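Local coordinates for protein Bd3459 (Bdellovibrio bacteriovorus, PDB 5CEC) that probably cleaves bonds in peptidoglycan as a predatory endopeptidase related to the penicillin-binding proteins, and is bound by an ankyrin-repeat immunity protein, at residues S43-A48 against Y379-M384; K73-L78 against E308-V313. The protein carries 1 engineered substitution. One frame throughout, in Å; residues are numbered along the deposited sequence.

Contact 1. Residues S43-A48 against Y379-M384; sequences SMCHMA and YFAVLM
The backbones of Ser43-Ala48 and Tyr379-Met384 run antiparallel, their axes at 177° and 4.7 Å apart at closest approach, and join the N-terminal strand 40-48 to strand 376-385 in the larger antiparallel sheet of a penicillin-binding-protein-type transpeptidase fold. Register is unbroken from Ser43-Leu383 to Met47-Tyr379. Three hydrogen-bonded pairs, Ser43-Leu383, Cys45-Ala381 and Met47-Tyr379, each make two backbone bonds; the shortest runs from Leu383 N to Ser43 O, 2.8 Å, with a C=O...donor angle of 168°. Between them lie two non-hydrogen-bonded pairs, Met44-Val382 and His46-Phe380. His46 CA and Phe380 CA come to 4.2 Å, and His46 CA makes a CA-H...O contact with Tyr379 O.

On the face of Met44 and Val382, the methionine chain is extended, CG anti to the backbone N (chi1 179°), and lies across the valine: SD and CE of Met44 both rest against the single branch Val382 CG2, SD at 3.9 Å. Helix 394-411 covers this face through Lys405 on Met44 and Val406 on Phe380. The rings of His46 and Phe380 leave the interface, although the CB of His46 stays 3.2 Å from Tyr379 O.

Helix 307-322 packs on the other face, where Cys45 SG is joined to Cys307 in a disulfide. Ala381 CB lies 4.4 Å from Cys45 SG. Met47 and Tyr379 run side by side in the same direction; a bend at chi3 of Met47 brings Met47 CE to 4.1 Å from Tyr379 CD2. The polar ends on this face bond outside the pair, Tyr379 OH to Asp318 and Ser43 OG to Asp59. At the opposite end of the ladder, Leu383 CB sits 3.6 Å from Ser43 O.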
ATOM      1  N   SER A  43      -7.433 -18.779   7.885  1.00 16.70           N
ATOM      2  CA  SER A  43      -7.584 -19.670   6.735  1.00 17.33           C
ATOM      3  C   SER A  43      -6.634 -19.335   5.613  1.00 16.76           C
ATOM      4  O   SER A  43      -6.334 -18.175   5.394  1.00 16.38           O
ATOM      5  CB  SER A  43      -9.026 -19.623   6.200  1.00 18.23           C
ATOM      6  OG  SER A  43      -9.264 -20.575   5.191  1.00 21.38           O
ATOM      7  N   MET A  44      -6.217 -20.371   4.874  1.00 16.33           N
ATOM      8  CA  MET A  44      -5.509 -20.218   3.608  1.00 16.72           C
ATOM      9  C   MET A  44      -6.151 -21.097   2.579  1.00 18.10           C
ATOM     10  O   MET A  44      -6.503 -22.256   2.837  1.00 19.95           O
ATOM     11  CB  MET A  44      -4.019 -20.580   3.740  1.00 17.34           C
ATOM     12  CG  MET A  44      -3.240 -20.460   2.447  1.00 17.76           C
ATOM     13  SD  MET A  44      -1.471 -20.665   2.696  1.00 20.56           S
ATOM     14  CE  MET A  44      -0.867 -20.365   1.041  1.00 21.00           C
ATOM     15  N   CYS A  45      -6.242 -20.558   1.384  1.00 17.82           N
ATOM     16  CA  CYS A  45      -6.817 -21.308   0.275  1.00 20.28           C
ATOM     17  C   CYS A  45      -6.067 -20.935  -1.023  1.00 17.98           C
ATOM     18  O   CYS A  45      -5.375 -19.920  -1.097  1.00 17.39           O
ATOM     19  CB  CYS A  45      -8.388 -21.123   0.192  1.00 26.32           C
ATOM     20  SG  CYS A  45      -8.857 -19.376   0.075  1.00 30.99           S
ATOM     21  N   HIS A  46      -6.213 -21.768  -2.041  1.00 18.21           N
ATOM     22  CA  HIS A  46      -5.587 -21.536  -3.324  1.00 18.78           C
ATOM     23  C   HIS A  46      -6.332 -22.257  -4.450  1.00 18.35           C
ATOM     24  O   HIS A  46      -7.086 -23.187  -4.194  1.00 20.93           O
ATOM     25  CB  HIS A  46      -4.121 -21.964  -3.298  1.00 19.62           C
ATOM     26  CG  HIS A  46      -3.899 -23.433  -3.216  1.00 23.70           C
ATOM     27  ND1 HIS A  46      -3.875 -24.122  -2.032  1.00 26.83           N
ATOM     28  CD2 HIS A  46      -3.712 -24.352  -4.194  1.00 25.75           C
ATOM     29  CE1 HIS A  46      -3.633 -25.395  -2.273  1.00 28.07           C
ATOM     30  NE2 HIS A  46      -3.548 -25.567  -3.580  1.00 28.41           N
ATOM     31  N   MET A  47      -6.093 -21.861  -5.702  1.00 19.10           N
ATOM     32  CA  MET A  47      -6.690 -22.565  -6.835  1.00 19.44           C
ATOM     33  C   MET A  47      -5.842 -22.252  -8.056  1.00 20.25           C
ATOM     34  O   MET A  47      -5.556 -21.078  -8.306  1.00 19.83           O
ATOM     35  CB  MET A  47      -8.130 -22.105  -7.091  1.00 20.14           C
ATOM     36  CG  MET A  47      -8.837 -22.921  -8.161  1.00 21.70           C
ATOM     37  SD  MET A  47     -10.482 -22.311  -8.498  1.00 25.83           S
ATOM     38  CE  MET A  47      -9.955 -20.941  -9.546  1.00 27.93           C
ATOM     39  N   ALA A  48      -5.493 -23.272  -8.853  1.00 21.15           N
ATOM     40  CA  ALA A  48      -4.794 -23.005 -10.122  1.00 22.55           C
ATOM     41  C   ALA A  48      -5.737 -22.210 -11.031  1.00 22.81           C
ATOM     42  O   ALA A  48      -6.936 -22.514 -11.115  1.00 24.45           O
ATOM     43  CB  ALA A  48      -4.385 -24.301 -10.794  1.00 24.86           C
ATOM     44  N   TYR A 379      -3.904 -18.748  -7.878  1.00 17.66           N
ATOM     45  CA  TYR A 379      -4.484 -17.757  -6.960  1.00 17.42           C
ATOM     46  C   TYR A 379      -4.354 -18.221  -5.517  1.00 17.20           C
ATOM     47  O   TYR A 379      -4.437 -19.421  -5.224  1.00 18.34           O
ATOM     48  CB  TYR A 379      -5.991 -17.564  -7.242  1.00 17.56           C
ATOM     49  CG  TYR A 379      -6.310 -17.201  -8.670  1.00 17.24           C
ATOM     50  CD1 TYR A 379      -5.726 -16.089  -9.268  1.00 18.68           C
ATOM     51  CD2 TYR A 379      -7.191 -17.963  -9.442  1.00 18.71           C
ATOM     52  CE1 TYR A 379      -5.999 -15.746 -10.572  1.00 20.04           C
ATOM     53  CE2 TYR A 379      -7.475 -17.619 -10.746  1.00 20.52           C
ATOM     54  CZ  TYR A 379      -6.866 -16.528 -11.323  1.00 20.04           C
ATOM     55  OH  TYR A 379      -7.128 -16.201 -12.635  1.00 22.49           O
ATOM     56  N   PHE A 380      -4.134 -17.282  -4.605  1.00 15.92           N
ATOM     57  CA  PHE A 380      -4.063 -17.623  -3.197  1.00 16.59           C
ATOM     58  C   PHE A 380      -4.648 -16.523  -2.339  1.00 14.19           C
ATOM     59  O   PHE A 380      -4.727 -15.369  -2.756  1.00 15.30           O
ATOM     60  CB  PHE A 380      -2.586 -17.862  -2.785  1.00 17.19           C
ATOM     61  CG  PHE A 380      -1.775 -16.602  -2.683  1.00 16.61           C
ATOM     62  CD1 PHE A 380      -1.758 -15.882  -1.506  1.00 16.52           C
ATOM     63  CD2 PHE A 380      -1.097 -16.088  -3.791  1.00 16.31           C
ATOM     64  CE1 PHE A 380      -1.060 -14.690  -1.426  1.00 15.97           C
ATOM     65  CE2 PHE A 380      -0.427 -14.899  -3.711  1.00 15.08           C
ATOM     66  CZ  PHE A 380      -0.404 -14.211  -2.532  1.00 16.12           C
ATOM     67  N   ALA A 381      -5.014 -16.904  -1.126  1.00 14.57           N
ATOM     68  CA  ALA A 381      -5.357 -15.946  -0.073  1.00 14.86           C
ATOM     69  C   ALA A 381      -4.970 -16.518   1.266  1.00 15.29           C
ATOM     70  O   ALA A 381      -5.185 -17.712   1.530  1.00 16.19           O
ATOM     71  CB  ALA A 381      -6.806 -15.543  -0.096  1.00 17.00           C
ATOM     72  N   VAL A 382      -4.350 -15.669   2.089  1.00 14.82           N
ATOM     73  CA  VAL A 382      -3.936 -16.057   3.447  1.00 15.17           C
ATOM     74  C   VAL A 382      -4.513 -15.058   4.432  1.00 14.91           C
ATOM     75  O   VAL A 382      -4.251 -13.854   4.310  1.00 15.06           O
ATOM     76  CB  VAL A 382      -2.393 -16.080   3.620  1.00 15.70           C
ATOM     77  CG1 VAL A 382      -2.013 -16.698   4.956  1.00 15.81           C
ATOM     78  CG2 VAL A 382      -1.707 -16.805   2.476  1.00 17.58           C
ATOM     79  N   LEU A 383      -5.311 -15.573   5.374  1.00 15.10           N
ATOM     80  CA  LEU A 383      -5.995 -14.750   6.359  1.00 14.70           C
ATOM     81  C   LEU A 383      -5.443 -15.152   7.718  1.00 14.98           C
ATOM     82  O   LEU A 383      -5.719 -16.250   8.187  1.00 16.48           O
ATOM     83  CB  LEU A 383      -7.506 -14.933   6.296  1.00 15.57           C
ATOM     84  CG  LEU A 383      -8.133 -14.749   4.912  1.00 15.96           C
ATOM     85  CD1 LEU A 383      -9.627 -15.031   4.984  1.00 16.99           C
ATOM     86  CD2 LEU A 383      -7.888 -13.384   4.342  1.00 17.34           C
ATOM     87  N   MET A 384      -4.620 -14.291   8.333  1.00 15.13           N
ATOM     88  CA  MET A 384      -4.067 -14.553   9.676  1.00 15.10           C
ATOM     89  C   MET A 384      -4.835 -13.769  10.695  1.00 15.55           C
ATOM     90  O   MET A 384      -5.319 -12.678  10.429  1.00 16.30           O
ATOM     91  CB  MET A 384      -2.609 -14.148   9.796  1.00 16.22           C
ATOM     92  CG  MET A 384      -1.658 -14.775   8.804  1.00 17.73           C
ATOM     93  SD  MET A 384      -1.421 -16.549   9.018  1.00 21.42           S
ATOM     94  CE  MET A 384      -0.660 -16.613  10.620  1.00 21.99           C
TER

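Contact 2. Residues K73-L78 against E308-V313; sequences KVVTTL and EMMIKV
Val313 CG1 lies over one face of the Val74 peptide carbonyl, 3.9 Å from Val74 O, whereas Leu78 CD2 comes to the edge of the Val313 carbonyl, near its plane, 4.1 Å from Val313 O. Within helix 72-84, Thr77 OG1 and Thr77 N donate to Lys73 O from opposite faces of its plane, OG1 at 2.7 Å from Lys73 O.

Helix 72-84, at whose start lies an SxxK-like pattern (Ser70, Lys73), consistent with the active-site helix of a penicillin-binding-protein fold, thus packs on helix 307-322. The short axes cross at 38°, 10.2 Å apart at closest approach. No hydrogen bond links the segments; the side chains that meet are all apolar, and two methyls also rest against backbone carbonyls.

Val313 is the central side chain, and its two methyls divide the work. CG1, anti to the backbone N (chi1 165°), is close to Val74 CG1 at 4.0 Å and also meets Leu78 CD2, while CG2 is directed at Val75 CG2. The lysine of the pattern, Lys73, lies away from this interface, its NZ bonded to Ser70, Asn253 and the carbonyl of Ser290. Phe269 of helix 265-277 also packs on Val75. Bends at its second and third torsions fold Met310 across Val75 at about a right angle, bringing Met310 CE to 3.7 Å from Val75 CG2.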
ATOM      1  N   LYS A  73      -9.493  -4.063  -0.800  1.00 13.42           N
ATOM      2  CA  LYS A  73      -9.289  -3.209  -1.991  1.00 13.51           C
ATOM      3  C   LYS A  73      -9.278  -3.999  -3.292  1.00 14.07           C
ATOM      4  O   LYS A  73      -9.582  -3.434  -4.326  1.00 14.81           O
ATOM      5  CB  LYS A  73      -8.039  -2.342  -1.822  1.00 13.33           C
ATOM      6  CG  LYS A  73      -8.090  -1.406  -0.627  1.00 13.76           C
ATOM      7  CD  LYS A  73      -6.912  -0.457  -0.597  1.00 14.38           C
ATOM      8  CE  LYS A  73      -7.042   0.594   0.478  1.00 15.44           C
ATOM      9  NZ  LYS A  73      -6.902   0.050   1.843  1.00 16.79           N
ATOM     10  N   VAL A  74      -8.947  -5.288  -3.226  1.00 13.35           N
ATOM     11  CA  VAL A  74      -9.019  -6.106  -4.434  1.00 13.92           C
ATOM     12  C   VAL A  74     -10.491  -6.328  -4.845  1.00 14.03           C
ATOM     13  O   VAL A  74     -10.813  -6.389  -6.027  1.00 14.49           O
ATOM     14  CB  VAL A  74      -8.287  -7.438  -4.275  1.00 15.08           C
ATOM     15  CG1 VAL A  74      -8.351  -8.219  -5.575  1.00 15.33           C
ATOM     16  CG2 VAL A  74      -6.825  -7.231  -3.892  1.00 16.93           C
ATOM     17  N   VAL A  75     -11.380  -6.429  -3.862  1.00 14.49           N
ATOM     18  CA  VAL A  75     -12.808  -6.562  -4.142  1.00 14.38           C
ATOM     19  C   VAL A  75     -13.335  -5.265  -4.753  1.00 14.87           C
ATOM     20  O   VAL A  75     -14.049  -5.268  -5.772  1.00 15.00           O
ATOM     21  CB  VAL A  75     -13.597  -6.924  -2.875  1.00 16.09           C
ATOM     22  CG1 VAL A  75     -15.048  -7.199  -3.230  1.00 18.53           C
ATOM     23  CG2 VAL A  75     -13.017  -8.193  -2.221  1.00 16.50           C
ATOM     24  N   THR A  76     -12.935  -4.141  -4.173  1.00 14.35           N
ATOM     25  CA  THR A  76     -13.306  -2.819  -4.758  1.00 14.42           C
ATOM     26  C   THR A  76     -12.759  -2.680  -6.203  1.00 14.35           C
ATOM     27  O   THR A  76     -13.443  -2.128  -7.056  1.00 14.96           O
ATOM     28  CB  THR A  76     -12.805  -1.716  -3.833  1.00 14.56           C
ATOM     29  OG1 THR A  76     -13.349  -1.957  -2.524  1.00 15.36           O
ATOM     30  CG2 THR A  76     -13.196  -0.343  -4.329  1.00 15.68           C
ATOM     31  N   THR A  77     -11.544  -3.187  -6.422  1.00 13.98           N
ATOM     32  CA  THR A  77     -10.902  -3.191  -7.749  1.00 13.76           C
ATOM     33  C   THR A  77     -11.779  -3.964  -8.725  1.00 14.43           C
ATOM     34  O   THR A  77     -12.056  -3.469  -9.816  1.00 15.09           O
ATOM     35  CB  THR A  77      -9.500  -3.788  -7.646  1.00 13.66           C
ATOM     36  OG1 THR A  77      -8.700  -2.935  -6.827  1.00 14.55           O
ATOM     37  CG2 THR A  77      -8.835  -3.898  -8.944  1.00 14.39           C
ATOM     38  N   LEU A  78     -12.216  -5.162  -8.349  1.00 14.67           N
ATOM     39  CA  LEU A  78     -13.090  -5.961  -9.232  1.00 14.77           C
ATOM     40  C   LEU A  78     -14.370  -5.177  -9.543  1.00 15.20           C
ATOM     41  O   LEU A  78     -14.794  -5.098 -10.705  1.00 16.77           O
ATOM     42  CB  LEU A  78     -13.451  -7.271  -8.545  1.00 15.04           C
ATOM     43  CG  LEU A  78     -14.530  -8.090  -9.246  1.00 16.45           C
ATOM     44  CD1 LEU A  78     -14.141  -8.478 -10.671  1.00 17.72           C
ATOM     45  CD2 LEU A  78     -14.887  -9.322  -8.450  1.00 17.91           C
ATOM     46  N   GLU A 308     -12.504 -18.478   0.415  1.00 17.64           N
ATOM     47  CA  GLU A 308     -13.046 -18.887  -0.888  1.00 18.97           C
ATOM     48  C   GLU A 308     -13.510 -17.698  -1.723  1.00 17.25           C
ATOM     49  O   GLU A 308     -13.231 -17.619  -2.927  1.00 18.77           O
ATOM     50  CB  GLU A 308     -14.209 -19.886  -0.752  1.00 21.87           C
ATOM     51  CG  GLU A 308     -13.775 -21.281  -0.382  1.00 26.73           C
ATOM     52  CD  GLU A 308     -14.884 -22.313  -0.487  1.00 33.82           C
ATOM     53  OE1 GLU A 308     -16.041 -21.962  -0.808  1.00 41.99           O
ATOM     54  OE2 GLU A 308     -14.591 -23.502  -0.259  1.00 41.30           O
ATOM     55  N   MET A 309     -14.182 -16.743  -1.074  1.00 17.09           N
ATOM     56  CA  MET A 309     -14.642 -15.553  -1.779  1.00 17.00           C
ATOM     57  C   MET A 309     -13.457 -14.765  -2.365  1.00 16.15           C
ATOM     58  O   MET A 309     -13.556 -14.185  -3.457  1.00 17.12           O
ATOM     59  CB  MET A 309     -15.482 -14.652  -0.878  1.00 18.89           C
ATOM     60  CG  MET A 309     -16.934 -15.063  -0.767  1.00 23.59           C
ATOM     61  SD  MET A 309     -17.857 -14.992  -2.320  1.00 28.82           S
ATOM     62  CE  MET A 309     -17.202 -13.535  -3.074  1.00 21.63           C
ATOM     63  N   MET A 310     -12.343 -14.700  -1.632  1.00 16.83           N
ATOM     64  CA  MET A 310     -11.166 -14.027  -2.162  1.00 16.15           C
ATOM     65  C   MET A 310     -10.618 -14.689  -3.435  1.00 15.26           C
ATOM     66  O   MET A 310     -10.223 -14.015  -4.387  1.00 15.91           O
ATOM     67  CB  MET A 310     -10.107 -13.894  -1.067  1.00 16.08           C
ATOM     68  CG  MET A 310     -10.519 -13.022   0.107  1.00 16.71           C
ATOM     69  SD  MET A 310     -11.053 -11.339  -0.343  1.00 17.44           S
ATOM     70  CE  MET A 310     -12.822 -11.514  -0.508  1.00 18.56           C
ATOM     71  N   ILE A 311     -10.612 -16.016  -3.468  1.00 15.79           N
ATOM     72  CA  ILE A 311     -10.207 -16.735  -4.676  1.00 16.63           C
ATOM     73  C   ILE A 311     -11.167 -16.424  -5.827  1.00 16.07           C
ATOM     74  O   ILE A 311     -10.728 -16.163  -6.933  1.00 17.33           O
ATOM     75  CB  ILE A 311     -10.138 -18.235  -4.430  1.00 18.01           C
ATOM     76  CG1 ILE A 311      -9.142 -18.545  -3.293  1.00 18.35           C
ATOM     77  CG2 ILE A 311      -9.776 -18.954  -5.721  1.00 18.16           C
ATOM     78  CD1 ILE A 311      -7.712 -18.094  -3.568  1.00 17.74           C
ATOM     79  N   LYS A 312     -12.463 -16.424  -5.568  1.00 16.45           N
ATOM     80  CA  LYS A 312     -13.447 -16.110  -6.611  1.00 16.89           C
ATOM     81  C   LYS A 312     -13.289 -14.704  -7.167  1.00 15.97           C
ATOM     82  O   LYS A 312     -13.363 -14.462  -8.366  1.00 17.17           O
ATOM     83  CB  LYS A 312     -14.871 -16.305  -6.133  1.00 18.51           C
ATOM     84  CG  LYS A 312     -15.240 -17.748  -5.793  1.00 21.54           C
ATOM     85  CD  LYS A 312     -16.642 -17.839  -5.210  1.00 26.24           C
ATOM     86  CE  LYS A 312     -17.719 -17.624  -6.261  1.00 31.75           C
ATOM     87  NZ  LYS A 312     -17.874 -18.765  -7.219  1.00 37.86           N
ATOM     88  N   VAL A 313     -12.973 -13.777  -6.269  1.00 16.35           N
ATOM     89  CA  VAL A 313     -12.702 -12.404  -6.677  1.00 16.14           C
ATOM     90  C   VAL A 313     -11.487 -12.342  -7.588  1.00 15.46           C
ATOM     91  O   VAL A 313     -11.526 -11.651  -8.626  1.00 16.26           O
ATOM     92  CB  VAL A 313     -12.542 -11.498  -5.428  1.00 15.47           C
ATOM     93  CG1 VAL A 313     -11.895 -10.160  -5.769  1.00 16.15           C
ATOM     94  CG2 VAL A 313     -13.901 -11.285  -4.778  1.00 16.78           C
TER

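Both contacts are buried, yet contact 1 is farther out, its centre about 22 Å from the chain's centre against about 14 Å for contact 2. Helix 307-322 is common to them: segment 308-313 turns one side to helix 72-84, and Ile311 turns to the sheet, Ile311 CG1 being 3.5 Å from Cys45 SG. The chemistry follows the elements joined. Strand pairing in contact 1 rests on six backbone hydrogen bonds and buries 477 Å², whereas helix packing in contact 2 has none across it and buries 217 Å². The centres lie about 12 Å apart, and contact 2 is nested within the chain loop that contact 1 closes.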